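Long-range contact in actin-related protein 8 (Homo sapiens, PDB 4FO0), which binds ATP, has low basal ATPase activity and is a proposed core component of the INO80 chromatin-remodelling complex: residues 41-46 against 151-156. Sequence-based numbering, arbitrary orientation.
Sequences PHVIAR and IHWPIR
I44 and H152 form an antiparallel hydrogen-bonded pair, and the contact illustrates how buried polar groups at a strand end are satisfied, here by direct bonds between I44 and H152 and then, at H42 and I155, through water. I44 N donates to H152 O at 2.9 Å, and H152 N returns an equally short bond to I44 O, 162° at the hydrogen. Toward I151 the ladder continues with A45 as a non-hydrogen-bonded pair; on the H42 and I155 side the sheet pairing ends, and one ordered water joins a backbone N-H to a ring nitrogen: it accepts from I155 N at 2.7 Å and bonds H42 ND1 in the imidazole plane. A chi1 of -166°, setting CG beside the carbonyl carbon, brings the H42 ring beside I155, and I155 CD1 lies 3.5 Å from H42 CE1; H42 NE2 is bonded to W181. V43 CB sits over one face of the W153 indole, 3.6 Å from the six-membered ring's centroid, a CH-pi contact. On the opposite face R156 NH2 lies near the rim, while the guanidinium plane rests against W153 CB; R156 NE reaches I155 O at 2.6 Å, and NH1 and NH2 bond S59 O and S24 O. D58 accepts from W153 N. Strand 38-47 is flanked by strands 149-152 and 134-136 in the actin-fold sheet; helix 138-141 packs on V43, A45 and W153, helix 170-187 covers H42 and P154 and supplies D176 to R46, and 155-156 leads toward the ATP site at S24 and T25.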
loop_
_atom_site.group_PDB
_atom_site.type_symbol
_atom_site.label_atom_id
_atom_site.label_comp_id
_atom_site.label_asym_id
_atom_site.label_seq_id
_atom_site.Cartn_x
_atom_site.Cartn_y
_atom_site.Cartn_z
ATOM N N PRO A 41 -6.815 8.078 5.453
ATOM C CA PRO A 41 -5.781 8.597 4.538
ATOM C C PRO A 41 -4.672 9.163 5.392
ATOM O O PRO A 41 -4.908 10.044 6.209
ATOM C CB PRO A 41 -6.489 9.727 3.785
ATOM C CG PRO A 41 -7.974 9.371 3.895
ATOM C CD PRO A 41 -8.139 8.674 5.219
ATOM N N HIS A 42 -3.473 8.642 5.231
ATOM C CA HIS A 42 -2.392 8.987 6.129
ATOM C C HIS A 42 -1.721 10.274 5.658
ATOM O O HIS A 42 -0.607 10.262 5.109
ATOM C CB HIS A 42 -1.412 7.831 6.154
ATOM C CG HIS A 42 -0.436 7.912 7.267
ATOM N ND1 HIS A 42 0.886 8.241 7.069
ATOM C CD2 HIS A 42 -0.590 7.736 8.597
ATOM C CE1 HIS A 42 1.506 8.252 8.233
ATOM N NE2 HIS A 42 0.633 7.940 9.174
ATOM N N VAL A 43 -2.425 11.382 5.860
ATOM C CA VAL A 43 -2.068 12.664 5.261
ATOM C C VAL A 43 -2.535 13.808 6.156
ATOM O O VAL A 43 -3.475 13.655 6.943
ATOM C CB VAL A 43 -2.733 12.823 3.883
ATOM C CG1 VAL A 43 -4.251 12.770 4.034
ATOM C CG2 VAL A 43 -2.283 14.135 3.188
ATOM N N ILE A 44 -1.872 14.954 6.041
ATOM C CA ILE A 44 -2.206 16.098 6.872
ATOM C C ILE A 44 -2.042 17.398 6.090
ATOM O O ILE A 44 -1.085 17.576 5.331
ATOM C CB ILE A 44 -1.352 16.151 8.169
ATOM C CG1 ILE A 44 -1.681 17.410 8.967
ATOM C CG2 ILE A 44 0.121 16.164 7.854
ATOM C CD1 ILE A 44 -1.066 17.446 10.336
ATOM N N ALA A 45 -3.000 18.297 6.259
ATOM C CA ALA A 45 -2.895 19.634 5.684
ATOM C C ALA A 45 -2.555 20.628 6.786
ATOM O O ALA A 45 -3.205 20.665 7.832
ATOM C CB ALA A 45 -4.190 20.031 4.993
ATOM N N ARG A 46 -1.527 21.425 6.549
ATOM C CA ARG A 46 -1.093 22.396 7.525
ATOM C C ARG A 46 -1.253 23.774 6.938
ATOM O O ARG A 46 -0.862 24.010 5.786
ATOM C CB ARG A 46 0.355 22.147 7.909
ATOM C CG ARG A 46 0.530 21.001 8.881
ATOM C CD ARG A 46 1.864 21.104 9.569
ATOM N NE ARG A 46 2.053 20.081 10.600
ATOM C CZ ARG A 46 1.527 20.126 11.817
ATOM N NH1 ARG A 46 0.739 21.136 12.171
ATOM N NH2 ARG A 46 1.781 19.150 12.675
ATOM N N ILE A 151 0.242 20.320 1.846
ATOM C CA ILE A 151 -0.190 18.938 2.003
ATOM C C ILE A 151 1.007 18.034 2.243
ATOM O O ILE A 151 1.971 18.050 1.469
ATOM C CB ILE A 151 -0.948 18.458 0.767
ATOM C CG1 ILE A 151 -2.117 19.397 0.478
ATOM C CG2 ILE A 151 -1.417 17.015 0.947
ATOM C CD1 ILE A 151 -3.143 19.444 1.570
ATOM N N HIS A 152 0.934 17.249 3.316
ATOM C CA HIS A 152 2.028 16.355 3.697
ATOM C C HIS A 152 1.582 14.911 3.884
ATOM O O HIS A 152 0.636 14.618 4.630
ATOM C CB HIS A 152 2.739 16.856 4.967
ATOM C CG HIS A 152 3.350 18.216 4.817
ATOM N ND1 HIS A 152 2.799 19.349 5.380
ATOM C CD2 HIS A 152 4.453 18.627 4.149
ATOM C CE1 HIS A 152 3.536 20.399 5.066
ATOM N NE2 HIS A 152 4.546 19.989 4.320
ATOM N N TRP A 153 2.269 14.020 3.180
ATOM C CA TRP A 153 2.163 12.594 3.407
ATOM C C TRP A 153 3.426 12.166 4.139
ATOM O O TRP A 153 4.485 12.080 3.533
ATOM C CB TRP A 153 2.102 11.857 2.079
ATOM C CG TRP A 153 0.909 12.164 1.241
ATOM C CD1 TRP A 153 0.803 13.144 0.296
ATOM C CD2 TRP A 153 -0.348 11.466 1.239
ATOM N NE1 TRP A 153 -0.446 13.104 -0.291
ATOM C CE2 TRP A 153 -1.172 12.088 0.270
ATOM C CE3 TRP A 153 -0.859 10.382 1.963
ATOM C CZ2 TRP A 153 -2.475 11.658 0.006
ATOM C CZ3 TRP A 153 -2.161 9.953 1.699
ATOM C CH2 TRP A 153 -2.951 10.590 0.731
ATOM N N PRO A 154 3.322 11.907 5.447
ATOM C CA PRO A 154 4.469 11.585 6.301
ATOM C C PRO A 154 5.187 10.319 5.861
ATOM O O PRO A 154 6.323 10.081 6.256
ATOM C CB PRO A 154 3.831 11.364 7.667
ATOM C CG PRO A 154 2.564 12.135 7.619
ATOM C CD PRO A 154 2.073 12.006 6.214
ATOM N N ILE A 155 4.528 9.501 5.052
ATOM C CA ILE A 155 5.156 8.286 4.583
ATOM C C ILE A 155 5.046 8.159 3.069
ATOM O O ILE A 155 3.980 8.381 2.491
ATOM C CB ILE A 155 4.563 7.060 5.293
ATOM C CG1 ILE A 155 4.730 7.230 6.804
ATOM C CG2 ILE A 155 5.220 5.766 4.792
ATOM C CD1 ILE A 155 4.216 6.075 7.590
ATOM N N ARG A 156 6.166 7.829 2.439
ATOM C CA ARG A 156 6.236 7.643 0.991
ATOM C C ARG A 156 7.034 6.385 0.731
ATOM O O ARG A 156 8.084 6.173 1.351
ATOM C CB ARG A 156 6.938 8.828 0.296
ATOM C CG ARG A 156 6.273 10.200 0.469
ATOM C CD ARG A 156 5.016 10.372 -0.383
ATOM N NE ARG A 156 3.894 9.624 0.178
ATOM C CZ ARG A 156 2.678 9.555 -0.357
ATOM N NH1 ARG A 156 2.405 10.190 -1.490
ATOM N NH2 ARG A 156 1.732 8.834 0.241
HETATM O O HOH W 1 1.934 9.037 4.436
#